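Local atomic coordinates of acyl-CoA thioesterase II (Mycobacterium avium subsp. paratuberculosis, PDB entry 4R9Z), a protein that probably hydrolyses fatty acyl-CoA thioesters to free fatty acid and coenzyme A, using a double hot-dog fold. Residues G86-A91 with S109-N114; G56-S61 with D187-A192; F78-L83 with R92-R97; V121-M126 with T260-C265; L15-V20 with L47-R52. All coordinates share one frame; numbering follows the deposited sequence.

Contact 1: residues G86-A91 with S109-N114; sequences GRTFSA and SFKVVN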
# COMPACT_ATOMS: atom_id res chain seq x y z
N GLY B 86 0.91 2.00 -21.23
CA GLY B 86 0.20 3.12 -21.80
C GLY B 86 1.11 4.25 -22.22
O GLY B 86 2.33 4.20 -22.03
N ARG B 87 0.50 5.27 -22.82
CA ARG B 87 1.20 6.48 -23.23
C ARG B 87 1.90 7.15 -22.06
O ARG B 87 3.01 7.67 -22.19
CB ARG B 87 0.21 7.44 -23.89
CG ARG B 87 0.75 8.82 -24.21
CD ARG B 87 1.98 8.79 -25.10
NE ARG B 87 2.52 10.13 -25.27
CZ ARG B 87 3.74 10.40 -25.73
NH1 ARG B 87 4.56 9.40 -26.07
NH2 ARG B 87 4.14 11.65 -25.85
N THR B 88 1.25 7.12 -20.90
CA THR B 88 1.78 7.79 -19.72
C THR B 88 2.29 6.79 -18.68
O THR B 88 3.42 6.90 -18.21
CB THR B 88 0.71 8.69 -19.05
OG1 THR B 88 0.05 9.49 -20.04
CG2 THR B 88 1.35 9.59 -18.01
N PHE B 89 1.45 5.81 -18.36
CA PHE B 89 1.73 4.89 -17.27
C PHE B 89 2.12 3.49 -17.70
O PHE B 89 1.73 3.00 -18.76
CB PHE B 89 0.50 4.78 -16.35
CG PHE B 89 0.31 5.96 -15.45
CD1 PHE B 89 1.02 6.08 -14.27
CD2 PHE B 89 -0.61 6.96 -15.78
CE1 PHE B 89 0.84 7.16 -13.44
CE2 PHE B 89 -0.79 8.04 -14.95
CZ PHE B 89 -0.07 8.15 -13.78
N SER B 90 2.89 2.83 -16.84
CA SER B 90 3.16 1.41 -16.96
C SER B 90 2.85 0.73 -15.63
O SER B 90 2.98 1.33 -14.57
CB SER B 90 4.62 1.17 -17.36
OG SER B 90 4.90 1.67 -18.65
N ALA B 91 2.43 -0.53 -15.70
CA ALA B 91 2.18 -1.31 -14.51
C ALA B 91 2.79 -2.70 -14.67
O ALA B 91 2.75 -3.27 -15.76
CB ALA B 91 0.70 -1.40 -14.23
N SER B 109 4.08 0.62 -10.33
CA SER B 109 3.56 1.52 -11.34
C SER B 109 4.64 2.53 -11.72
O SER B 109 5.50 2.87 -10.90
CB SER B 109 2.29 2.21 -10.84
OG SER B 109 1.68 2.96 -11.88
N PHE B 110 4.61 2.95 -12.97
CA PHE B 110 5.68 3.76 -13.56
C PHE B 110 5.08 4.87 -14.43
O PHE B 110 3.98 4.71 -14.97
CB PHE B 110 6.61 2.90 -14.42
CG PHE B 110 7.21 1.74 -13.70
CD1 PHE B 110 6.50 0.55 -13.56
CD2 PHE B 110 8.49 1.81 -13.19
CE1 PHE B 110 7.05 -0.53 -12.89
CE2 PHE B 110 9.05 0.73 -12.54
CZ PHE B 110 8.32 -0.44 -12.39
N LYS B 111 5.79 5.98 -14.56
CA LYS B 111 5.41 6.97 -15.57
C LYS B 111 6.62 7.73 -16.08
O LYS B 111 7.71 7.64 -15.52
CB LYS B 111 4.37 7.94 -15.01
CG LYS B 111 4.83 8.73 -13.82
CD LYS B 111 3.80 9.79 -13.45
CE LYS B 111 3.57 10.75 -14.60
NZ LYS B 111 3.21 12.11 -14.12
N VAL B 112 6.42 8.48 -17.16
CA VAL B 112 7.47 9.33 -17.70
C VAL B 112 7.43 10.65 -16.92
O VAL B 112 6.36 11.14 -16.57
CB VAL B 112 7.29 9.57 -19.21
CG1 VAL B 112 7.53 8.28 -19.98
CG2 VAL B 112 5.91 10.12 -19.52
N VAL B 113 8.61 11.21 -16.65
CA VAL B 113 8.73 12.35 -15.74
C VAL B 113 8.73 13.68 -16.49
O VAL B 113 9.14 13.76 -17.64
CB VAL B 113 10.01 12.22 -14.87
CG1 VAL B 113 10.13 13.36 -13.87
CG2 VAL B 113 10.01 10.89 -14.14
N ASN B 114 8.22 14.73 -15.83
CA ASN B 114 8.28 16.10 -16.31
C ASN B 114 9.69 16.50 -16.76
O ASN B 114 10.00 16.47 -17.96
CB ASN B 114 7.80 17.06 -15.22
CG ASN B 114 7.44 18.44 -15.74
OD1 ASN B 114 7.97 18.89 -16.76
ND2 ASN B 114 6.54 19.12 -15.04
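Phe89 lies alongside Lys111, both side chains leaving the same face of two antiparallel strands. From CB outward the phenyl group first follows the backbone of the partner strand: CB is 3.7 Å from Phe110 O, and CD1 comes closer to that oxygen, at 3.3 Å. Further out, CD1 and CE1 meet the aliphatic part of Lys111, with CE1 4.0 Å from Lys111 CD. This oblique fit follows from chi1 of -76°, which sets CG beside the backbone N. The ring also meets His60, and Tyr272 of the second subunit packs against it edge-to-face. Strands 89-98 and 101-111 form a beta hairpin of the N-terminal hot-dog domain, and Ser90 and Phe110 are a hydrogen-bonded pair near its open end: Ser90 N gives to Phe110 O at 2.9 Å, and Phe110 N to Ser90 O at 2.8 Å. On the face of this pair Ser90 CB touches Phe110 CB, while Ser90 O lies at the edge of the Phe110 ring, in its plane. Ser90 OG turns to Glu85. The polar groups of the other face reach the dimer partner, Ser109 OG bonding to Arg220 and Lys111 NZ to Ser248 of the second subunit.

Contact 2: residues G56-S61 with D187-A192; sequences GREPHS and DPVLTA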
# COMPACT_ATOMS: atom_id res chain seq x y z
N GLY B 56 12.82 3.23 -19.77
CA GLY B 56 13.13 4.60 -19.37
C GLY B 56 12.05 5.27 -18.54
O GLY B 56 11.81 6.47 -18.64
N ARG B 57 11.39 4.48 -17.70
CA ARG B 57 10.34 4.99 -16.83
C ARG B 57 10.70 4.69 -15.38
O ARG B 57 11.30 3.65 -15.08
CB ARG B 57 8.99 4.38 -17.20
CG ARG B 57 8.43 4.91 -18.50
CD ARG B 57 7.07 4.31 -18.83
NE ARG B 57 6.57 4.79 -20.12
CZ ARG B 57 5.35 4.53 -20.60
NH1 ARG B 57 4.50 3.79 -19.91
NH2 ARG B 57 4.99 5.01 -21.78
N GLU B 58 10.37 5.61 -14.48
CA GLU B 58 10.70 5.45 -13.07
C GLU B 58 9.48 5.02 -12.25
O GLU B 58 8.35 5.40 -12.55
CB GLU B 58 11.28 6.75 -12.52
CG GLU B 58 12.69 7.04 -13.00
CD GLU B 58 13.09 8.48 -12.76
OE1 GLU B 58 13.10 8.91 -11.59
OE2 GLU B 58 13.38 9.18 -13.75
N PRO B 59 9.72 4.23 -11.19
CA PRO B 59 8.61 3.78 -10.34
C PRO B 59 8.13 4.89 -9.43
O PRO B 59 8.93 5.58 -8.79
CB PRO B 59 9.23 2.64 -9.53
CG PRO B 59 10.68 2.94 -9.50
CD PRO B 59 11.00 3.63 -10.80
N HIS B 60 6.81 5.09 -9.38
CA HIS B 60 6.27 6.08 -8.48
C HIS B 60 5.56 5.40 -7.30
O HIS B 60 5.26 6.05 -6.30
CB HIS B 60 5.34 7.03 -9.23
CG HIS B 60 4.11 6.37 -9.79
ND1 HIS B 60 2.98 6.15 -9.04
CD2 HIS B 60 3.85 5.89 -11.03
CE1 HIS B 60 2.07 5.57 -9.80
NE2 HIS B 60 2.57 5.40 -11.00
N SER B 61 5.30 4.10 -7.42
CA SER B 61 4.78 3.32 -6.30
C SER B 61 4.99 1.83 -6.50
O SER B 61 5.16 1.36 -7.62
CB SER B 61 3.29 3.62 -6.06
OG SER B 61 2.49 3.24 -7.16
N ASP B 187 22.23 6.04 -10.57
CA ASP B 187 21.15 5.51 -11.39
C ASP B 187 19.84 5.76 -10.65
O ASP B 187 19.59 5.16 -9.60
CB ASP B 187 21.38 4.02 -11.65
CG ASP B 187 20.38 3.42 -12.63
OD1 ASP B 187 19.34 4.06 -12.92
OD2 ASP B 187 20.64 2.30 -13.12
N PRO B 188 18.98 6.64 -11.21
CA PRO B 188 17.67 6.98 -10.65
C PRO B 188 16.86 5.76 -10.23
O PRO B 188 16.28 5.75 -9.15
CB PRO B 188 16.99 7.70 -11.82
CG PRO B 188 18.10 8.29 -12.60
CD PRO B 188 19.26 7.35 -12.47
N VAL B 189 16.83 4.75 -11.09
CA VAL B 189 16.11 3.51 -10.82
C VAL B 189 16.79 2.67 -9.73
O VAL B 189 16.12 2.13 -8.85
CB VAL B 189 15.94 2.67 -12.11
CG1 VAL B 189 15.51 1.26 -11.79
CG2 VAL B 189 14.95 3.34 -13.04
N LEU B 190 18.12 2.57 -9.79
CA LEU B 190 18.86 1.85 -8.75
C LEU B 190 18.69 2.53 -7.40
O LEU B 190 18.57 1.87 -6.38
CB LEU B 190 20.35 1.76 -9.11
CG LEU B 190 21.23 0.98 -8.12
CD1 LEU B 190 20.63 -0.37 -7.81
CD2 LEU B 190 22.64 0.82 -8.68
N THR B 191 18.69 3.86 -7.42
CA THR B 191 18.49 4.66 -6.22
C THR B 191 17.12 4.41 -5.58
O THR B 191 17.00 4.29 -4.37
CB THR B 191 18.66 6.16 -6.52
OG1 THR B 191 20.00 6.41 -6.94
CG2 THR B 191 18.36 7.00 -5.30
N ALA B 192 16.09 4.33 -6.42
CA ALA B 192 14.74 4.11 -5.93
C ALA B 192 14.62 2.75 -5.24
O ALA B 192 14.00 2.63 -4.18
CB ALA B 192 13.75 4.21 -7.06
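With chi1 at -73°, Glu58 has CG beside its backbone N, and the chain then runs out extended (chi2 164°) to bring its carboxylate to Pro188; on the helix, Val189 has CG1 anti to N (chi1 166°), which leaves CG2 facing residues 57-58. The meeting is loose, made of van der Waals contacts of 4.1 Å and more. Glu58 OE1 lies 4.1 Å from Pro188 CB, the two side chains crossing at a slant. Val189 CG2 lies near both residues, 4.2 Å from Arg57 O and 4.3 Å from Glu58 CG. One turn later Ala192 CB rests against Pro59 CG at 4.1 Å, so residues 188, 189 and 192 form the side of the helix turned to the strand. The charge of Glu58 is met by Arg229, which salt-bridges OE2. The first turn of the helix is held by Asp187 at the N-cap: its OD1, met from above the carboxylate plane, accepts from Val189 N at 3.2 Å, while its backbone O takes both Thr191 N and Thr191 OG1. Helix 188-201, from the second thioesterase region, thus starts beside strand 58-66 of the first. Val189 also packs on Leu48 and Ser51 of helix 39-52, Pro59 touches Leu47 of that helix and Phe110 of strand 101-111, and Ala192 lies on Phe226 of strand 218-226.

Contact 3: residues F78-L83 with R92-R97; sequences FEVVDL and RRVTAR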
# COMPACT_ATOMS: atom_id res chain seq x y z
N PHE B 78 12.67 -14.26 -10.71
CA PHE B 78 11.66 -13.22 -10.81
C PHE B 78 10.95 -13.24 -12.16
O PHE B 78 11.58 -13.04 -13.20
CB PHE B 78 12.27 -11.83 -10.60
CG PHE B 78 12.89 -11.64 -9.25
CD1 PHE B 78 14.18 -12.06 -8.99
CD2 PHE B 78 12.18 -11.01 -8.23
CE1 PHE B 78 14.74 -11.88 -7.75
CE2 PHE B 78 12.74 -10.82 -6.99
CZ PHE B 78 14.03 -11.26 -6.75
N GLU B 79 9.64 -13.50 -12.14
CA GLU B 79 8.83 -13.37 -13.35
C GLU B 79 8.10 -12.04 -13.35
O GLU B 79 7.44 -11.68 -12.37
CB GLU B 79 7.82 -14.52 -13.46
CG GLU B 79 6.92 -14.41 -14.69
CD GLU B 79 5.77 -15.40 -14.70
OE1 GLU B 79 5.47 -16.00 -13.63
OE2 GLU B 79 5.15 -15.58 -15.77
N VAL B 80 8.21 -11.31 -14.46
CA VAL B 80 7.52 -10.03 -14.63
C VAL B 80 6.34 -10.18 -15.59
O VAL B 80 6.43 -10.90 -16.58
CB VAL B 80 8.46 -8.93 -15.14
CG1 VAL B 80 7.73 -7.60 -15.23
CG2 VAL B 80 9.68 -8.82 -14.26
N VAL B 81 5.23 -9.51 -15.27
CA VAL B 81 4.04 -9.53 -16.11
C VAL B 81 3.58 -8.10 -16.43
O VAL B 81 3.55 -7.24 -15.56
CB VAL B 81 2.90 -10.32 -15.45
CG1 VAL B 81 1.61 -10.16 -16.23
CG2 VAL B 81 3.28 -11.79 -15.33
N ASP B 82 3.28 -7.85 -17.70
CA ASP B 82 2.82 -6.54 -18.16
C ASP B 82 1.33 -6.34 -17.85
O ASP B 82 0.47 -6.89 -18.53
CB ASP B 82 3.09 -6.40 -19.67
CG ASP B 82 2.56 -5.11 -20.26
OD1 ASP B 82 2.29 -4.15 -19.51
OD2 ASP B 82 2.43 -5.04 -21.50
N LEU B 83 1.05 -5.57 -16.80
CA LEU B 83 -0.32 -5.24 -16.40
C LEU B 83 -0.88 -4.10 -17.22
O LEU B 83 -2.07 -4.06 -17.54
CB LEU B 83 -0.38 -4.88 -14.92
CG LEU B 83 0.12 -5.97 -13.97
CD1 LEU B 83 -0.02 -5.52 -12.53
CD2 LEU B 83 -0.62 -7.27 -14.21
N ARG B 92 3.37 -3.22 -13.60
CA ARG B 92 3.98 -4.54 -13.63
C ARG B 92 3.56 -5.40 -12.44
O ARG B 92 3.29 -4.88 -11.36
CB ARG B 92 5.50 -4.43 -13.67
CG ARG B 92 6.03 -3.66 -14.86
CD ARG B 92 5.76 -4.41 -16.15
NE ARG B 92 6.36 -3.74 -17.30
CZ ARG B 92 5.66 -3.05 -18.19
NH1 ARG B 92 4.35 -2.94 -18.06
NH2 ARG B 92 6.27 -2.47 -19.21
N ARG B 93 3.51 -6.70 -12.67
CA ARG B 93 3.43 -7.69 -11.60
C ARG B 93 4.77 -8.40 -11.54
O ARG B 93 5.35 -8.71 -12.58
CB ARG B 93 2.32 -8.71 -11.85
CG ARG B 93 2.34 -9.86 -10.85
CD ARG B 93 1.43 -11.03 -11.24
NE ARG B 93 0.28 -10.65 -12.05
CZ ARG B 93 -0.28 -11.44 -12.96
NH1 ARG B 93 0.24 -12.65 -13.18
NH2 ARG B 93 -1.34 -11.03 -13.66
N VAL B 94 5.29 -8.63 -10.35
CA VAL B 94 6.50 -9.42 -10.21
C VAL B 94 6.27 -10.53 -9.20
O VAL B 94 5.83 -10.27 -8.08
CB VAL B 94 7.71 -8.57 -9.77
CG1 VAL B 94 8.91 -9.47 -9.56
CG2 VAL B 94 8.02 -7.51 -10.82
N THR B 95 6.55 -11.76 -9.60
CA THR B 95 6.41 -12.89 -8.71
C THR B 95 7.79 -13.50 -8.48
O THR B 95 8.48 -13.85 -9.43
CB THR B 95 5.43 -13.95 -9.26
OG1 THR B 95 4.14 -13.36 -9.43
CG2 THR B 95 5.30 -15.11 -8.31
N ALA B 96 8.20 -13.59 -7.22
CA ALA B 96 9.51 -14.17 -6.90
C ALA B 96 9.36 -15.61 -6.44
O ALA B 96 8.57 -15.91 -5.54
CB ALA B 96 10.21 -13.35 -5.85
N ARG B 97 10.14 -16.50 -7.04
CA ARG B 97 10.04 -17.91 -6.73
C ARG B 97 11.37 -18.57 -6.42
O ARG B 97 12.42 -18.18 -6.94
CB ARG B 97 9.40 -18.68 -7.88
CG ARG B 97 7.94 -18.38 -8.14
CD ARG B 97 7.50 -19.16 -9.36
NE ARG B 97 6.07 -19.04 -9.62
CZ ARG B 97 5.53 -18.19 -10.49
NH1 ARG B 97 6.31 -17.36 -11.18
NH2 ARG B 97 4.21 -18.17 -10.65
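Strands 78-82 and 92-97 run antiparallel with their axes 4.6 Å apart at an angle of 160°, and the pairs Glu79-Thr95 and Val81-Arg93 each exchange two backbone hydrogen bonds. On the face that carries Phe78, Val80, Val94 and Ala96, the Phe78 ring takes Val94 CG1 at its edge, near the ring plane, 3.9 Å from CD2, and Ala96 CB approaches CE2 obliquely. Val80 CG2 meets Val94 CG2 at 4.0 Å. At the end of this face Arg92 folds back, bent at chi2 (-67°), passing its CD over Val80 CG1 so that NH1 forms a salt bridge with Asp82 OD1 at 2.8 Å. The carboxylate and guanidinium planes are 69° apart, and Arg92 NH2 has a further salt bridge to Glu85. The pair of strands is a beta hairpin of the N-terminal hot-dog domain; the face with Phe78, Val94 and Arg92 packs on helix 39-52, against Gln45, Ala46 and Ala50. The other face mixes Glu79 and Arg93 with Val81 and Thr95. Glu79 and Arg97 run side by side, and Arg97 NH1 forms a hydrogen-bonded salt bridge of 2.9 Å with Glu79 OE1, reaching the anti side of the carboxylate; Thr95 CG2 lies over the centre of one face of the Arg97 guanidinium. Val81 lies likewise under the Arg93 guanidinium, CG1 3.9 Å from its plane, with Leu83 CD2 3.9 Å from Arg93 NH2. Arg93 NE reaches across the dimer interface to a salt bridge with Glu105 of the second subunit.

Contact 4: residues V121-M126 with T260-C265; sequences VYQPIM and TGELVC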
# COMPACT_ATOMS: atom_id res chain seq x y z
N VAL B 121 2.64 21.06 -6.20
CA VAL B 121 3.53 20.32 -5.32
C VAL B 121 3.45 20.79 -3.88
O VAL B 121 3.49 21.98 -3.58
CB VAL B 121 5.00 20.43 -5.80
CG1 VAL B 121 5.93 19.58 -4.95
CG2 VAL B 121 5.11 20.06 -7.27
N TYR B 122 3.31 19.81 -2.98
CA TYR B 122 3.36 20.04 -1.55
C TYR B 122 3.79 18.76 -0.85
O TYR B 122 3.73 17.68 -1.44
CB TYR B 122 2.02 20.54 -1.01
CG TYR B 122 0.82 19.70 -1.38
CD1 TYR B 122 0.49 18.56 -0.67
CD2 TYR B 122 -0.00 20.08 -2.43
CE1 TYR B 122 -0.62 17.80 -1.01
CE2 TYR B 122 -1.11 19.34 -2.77
CZ TYR B 122 -1.41 18.20 -2.06
OH TYR B 122 -2.52 17.46 -2.41
N GLN B 123 4.26 18.88 0.38
CA GLN B 123 4.76 17.74 1.12
C GLN B 123 4.64 18.00 2.61
O GLN B 123 4.45 19.15 3.02
CB GLN B 123 6.22 17.46 0.75
CG GLN B 123 7.14 18.64 0.97
CD GLN B 123 8.60 18.26 0.81
OE1 GLN B 123 9.13 18.22 -0.31
NE2 GLN B 123 9.27 17.98 1.92
N PRO B 124 4.72 16.94 3.43
CA PRO B 124 4.88 17.26 4.85
C PRO B 124 6.23 17.93 5.08
O PRO B 124 7.21 17.57 4.41
CB PRO B 124 4.81 15.89 5.54
CG PRO B 124 5.07 14.89 4.46
CD PRO B 124 4.56 15.50 3.19
N ILE B 125 6.29 18.86 6.02
CA ILE B 125 7.53 19.55 6.31
C ILE B 125 8.43 18.62 7.10
O ILE B 125 7.99 17.96 8.04
CB ILE B 125 7.30 20.85 7.12
CG1 ILE B 125 6.25 21.73 6.43
CG2 ILE B 125 8.61 21.61 7.30
CD1 ILE B 125 6.55 22.03 4.98
N MET B 126 9.70 18.56 6.71
CA MET B 126 10.65 17.71 7.39
C MET B 126 10.88 18.21 8.81
O MET B 126 11.13 19.40 9.02
CB MET B 126 11.96 17.68 6.63
CG MET B 126 12.98 16.77 7.22
SD MET B 126 14.54 17.06 6.39
CE MET B 126 15.66 16.41 7.60
N THR B 260 18.12 18.15 2.22
CA THR B 260 17.57 19.44 1.83
C THR B 260 16.14 19.62 2.35
O THR B 260 15.63 20.74 2.43
CB THR B 260 17.55 19.60 0.30
OG1 THR B 260 16.70 18.61 -0.29
CG2 THR B 260 18.96 19.46 -0.26
N GLY B 261 15.50 18.50 2.71
CA GLY B 261 14.15 18.54 3.23
C GLY B 261 13.07 18.22 2.21
O GLY B 261 11.88 18.32 2.51
N GLU B 262 13.48 17.85 1.00
CA GLU B 262 12.52 17.38 0.01
C GLU B 262 12.08 15.95 0.34
O GLU B 262 12.90 15.11 0.71
CB GLU B 262 13.10 17.43 -1.41
CG GLU B 262 12.03 17.33 -2.50
CD GLU B 262 12.62 17.12 -3.89
OE1 GLU B 262 13.82 16.78 -3.99
OE2 GLU B 262 11.87 17.30 -4.88
N LEU B 263 10.77 15.71 0.24
CA LEU B 263 10.22 14.38 0.50
C LEU B 263 10.67 13.40 -0.59
O LEU B 263 10.59 13.70 -1.78
CB LEU B 263 8.69 14.45 0.57
CG LEU B 263 7.95 13.12 0.79
CD1 LEU B 263 8.23 12.57 2.18
CD2 LEU B 263 6.47 13.33 0.58
N VAL B 264 11.14 12.23 -0.17
CA VAL B 264 11.59 11.22 -1.11
C VAL B 264 10.54 10.14 -1.32
O VAL B 264 10.17 9.82 -2.45
CB VAL B 264 12.91 10.57 -0.63
CG1 VAL B 264 13.22 9.32 -1.44
CG2 VAL B 264 14.05 11.57 -0.73
N CYS B 265 10.03 9.59 -0.22
CA CYS B 265 9.00 8.57 -0.32
C CYS B 265 8.13 8.51 0.93
O CYS B 265 8.56 8.89 2.01
CB CYS B 265 9.63 7.20 -0.58
SG CYS B 265 10.59 6.56 0.80
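The Gln123 amide makes two hydrogen bonds to residues 261-263. NE2 gives to Gly261 O at 2.7 Å, lying in the plane of that carbonyl though bent at the hydrogen (138°). OE1 accepts from Leu263 N at 3.0 Å in a nearly straight bond (169°), the donor standing above the plane of the amide carbonyl. A third bond, from NE2 to Pro124 O at 3.3 Å, ties the amide back to its own loop; with both its ends engaged, the flat group is fixed in rotation. Chi1 of 57° puts CG between the backbone N and the carbonyl carbon, and the extended chain beyond carries the amide across to the turn. Carbon and sulfur contacts flank it. Leu263 CB packs along the Gln123 side chain, and Leu263 CD2 touches Pro124 CD at 3.9 Å, the two side chains crossing at about a right angle. Met126 SD rests 3.5 Å from Gly261 CA, where the positive phi suits glycine. Gln123 and Met126 also lie on Phe257, and Tyr122 pairs with a strand of the second subunit. Segment 121-126 is thereby clasped to the turn joining strands 249-258 and 263-272, a beta hairpin of the second hot-dog unit.

Contact 5: residues L15-V20 with L47-R52; sequences LELERV and LLAASR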
# COMPACT_ATOMS: atom_id res chain seq x y z
N LEU B 15 21.99 -6.79 -6.62
CA LEU B 15 20.93 -5.99 -7.22
C LEU B 15 21.04 -5.95 -8.74
O LEU B 15 20.08 -5.60 -9.42
CB LEU B 15 20.93 -4.58 -6.65
CG LEU B 15 20.57 -4.54 -5.16
CD1 LEU B 15 20.38 -3.11 -4.68
CD2 LEU B 15 19.33 -5.38 -4.88
N GLU B 16 22.20 -6.30 -9.28
CA GLU B 16 22.33 -6.43 -10.72
C GLU B 16 21.83 -7.80 -11.15
O GLU B 16 22.58 -8.78 -11.17
CB GLU B 16 23.77 -6.22 -11.19
CG GLU B 16 24.12 -4.75 -11.42
CD GLU B 16 23.13 -4.06 -12.34
OE1 GLU B 16 23.07 -4.42 -13.53
OE2 GLU B 16 22.42 -3.15 -11.87
N LEU B 17 20.55 -7.86 -11.48
CA LEU B 17 19.90 -9.12 -11.80
C LEU B 17 20.39 -9.68 -13.11
O LEU B 17 20.77 -8.92 -14.01
CB LEU B 17 18.39 -8.93 -11.86
CG LEU B 17 17.77 -8.19 -10.68
CD1 LEU B 17 16.28 -8.01 -10.91
CD2 LEU B 17 18.04 -8.94 -9.40
N GLU B 18 20.38 -11.00 -13.23
CA GLU B 18 20.66 -11.64 -14.51
C GLU B 18 19.37 -11.84 -15.27
O GLU B 18 18.44 -12.49 -14.79
CB GLU B 18 21.36 -12.99 -14.32
CG GLU B 18 21.97 -13.54 -15.60
CD GLU B 18 22.19 -15.04 -15.55
OE1 GLU B 18 21.90 -15.64 -14.49
OE2 GLU B 18 22.66 -15.61 -16.56
N ARG B 19 19.29 -11.27 -16.46
CA ARG B 19 18.14 -11.48 -17.31
C ARG B 19 18.23 -12.84 -18.00
O ARG B 19 19.25 -13.16 -18.61
CB ARG B 19 18.02 -10.37 -18.35
CG ARG B 19 16.75 -10.48 -19.15
CD ARG B 19 16.73 -9.51 -20.31
NE ARG B 19 16.43 -8.14 -19.92
CZ ARG B 19 15.21 -7.61 -19.93
NH1 ARG B 19 14.17 -8.35 -20.28
NH2 ARG B 19 15.03 -6.34 -19.57
N VAL B 20 17.18 -13.64 -17.87
CA VAL B 20 17.13 -14.95 -18.53
C VAL B 20 15.96 -15.02 -19.50
O VAL B 20 15.66 -16.08 -20.04
CB VAL B 20 17.02 -16.10 -17.51
CG1 VAL B 20 18.26 -16.16 -16.64
CG2 VAL B 20 15.78 -15.94 -16.65
N LEU B 47 11.66 -4.96 -7.70
CA LEU B 47 11.39 -3.63 -8.22
C LEU B 47 12.29 -3.34 -9.40
O LEU B 47 11.87 -2.72 -10.38
CB LEU B 47 11.57 -2.56 -7.15
CG LEU B 47 11.31 -1.14 -7.65
CD1 LEU B 47 9.87 -0.97 -8.12
CD2 LEU B 47 11.70 -0.09 -6.61
N LEU B 48 13.53 -3.79 -9.32
CA LEU B 48 14.46 -3.63 -10.43
C LEU B 48 14.02 -4.48 -11.61
O LEU B 48 14.14 -4.06 -12.76
CB LEU B 48 15.89 -4.00 -10.00
CG LEU B 48 16.55 -2.94 -9.12
CD1 LEU B 48 17.82 -3.47 -8.47
CD2 LEU B 48 16.83 -1.70 -9.95
N ALA B 49 13.50 -5.66 -11.31
CA ALA B 49 12.99 -6.53 -12.34
C ALA B 49 11.92 -5.81 -13.15
O ALA B 49 12.04 -5.67 -14.37
CB ALA B 49 12.43 -7.80 -11.73
N ALA B 50 10.92 -5.30 -12.46
CA ALA B 50 9.84 -4.55 -13.10
C ALA B 50 10.37 -3.35 -13.87
O ALA B 50 10.00 -3.12 -15.02
CB ALA B 50 8.82 -4.11 -12.06
N SER B 51 11.25 -2.59 -13.23
CA SER B 51 11.80 -1.37 -13.80
C SER B 51 12.52 -1.60 -15.13
O SER B 51 12.42 -0.79 -16.04
CB SER B 51 12.75 -0.70 -12.81
OG SER B 51 12.11 -0.47 -11.57
N ARG B 52 13.26 -2.70 -15.21
CA ARG B 52 14.00 -3.05 -16.43
C ARG B 52 13.10 -3.48 -17.59
O ARG B 52 13.55 -3.51 -18.73
CB ARG B 52 15.02 -4.15 -16.12
CG ARG B 52 16.18 -3.67 -15.27
CD ARG B 52 17.11 -4.79 -14.85
NE ARG B 52 17.79 -5.42 -15.98
CZ ARG B 52 18.69 -6.38 -15.85
NH1 ARG B 52 19.03 -6.83 -14.65
NH2 ARG B 52 19.27 -6.90 -16.92
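Leu17 O receives Arg52 NH1 at 2.8 Å in a nearly straight bond (167°). The oxygen lies in the guanidinium plane, whereas the donor stands above the plane of the carbonyl. Arg52 reaches it by bending at chi3 (65°) after leaving the last turn of helix 39-52, and NH1 also lies 3.6 Å from Leu17 CB. A weak bond returns from the other segment: Arg19 NH2 lies 3.3 Å from Arg52 O in a bent approach, with that oxygen at the edge of its guanidinium. The two arginines lie close, Arg19 NE and Arg52 NH2 4.3 Å apart, and the firmer partner of Arg19 is Gly21 O, held by NH1. Leu15, Leu17, Leu48 and Ala49 make the apolar part. Leu17 sends CD1 down onto the helix between Leu48 and Ala49, 3.9 Å from Ala49 CB, and Leu48 CD1 in turn packs on Leu15 CB at 3.8 Å. Outside, Leu48 continues to Val189 and Ser193 of helix 188-201, and Ala49 and Arg52 to Phe25. The N-terminal segment, passing from helix 8-15 into strand 18-19, is thus laid over the C-terminal half of helix 39-52, the long helix which in a hot-dog fold is wrapped by the antiparallel sheet.

Along the chain, contact 5 closes first; contacts 1 and 3, whose segments alternate, both lie inside the loop closed by contact 2, and contact 4 crosses contact 2. Contacts 1 and 3 share strand 89-98, with centres 17 Å apart. Helix 39-52 of contact 5 packs behind them, Ala50 touching Arg92, Val94 and Phe110. Contact 2, centred 12 Å from contact 5, brings in helix 188-201, whose Val189 meets Leu48 and Ser51, and so joins the two hot-dog units. Contact 4, about 18 Å from contact 2 and 31 Å from contact 3 between centres, ties segment 121-126 to strand 263-272 of the second unit. All but contact 5 touch the second subunit, so both halves of the double hot-dog take part in the dimer.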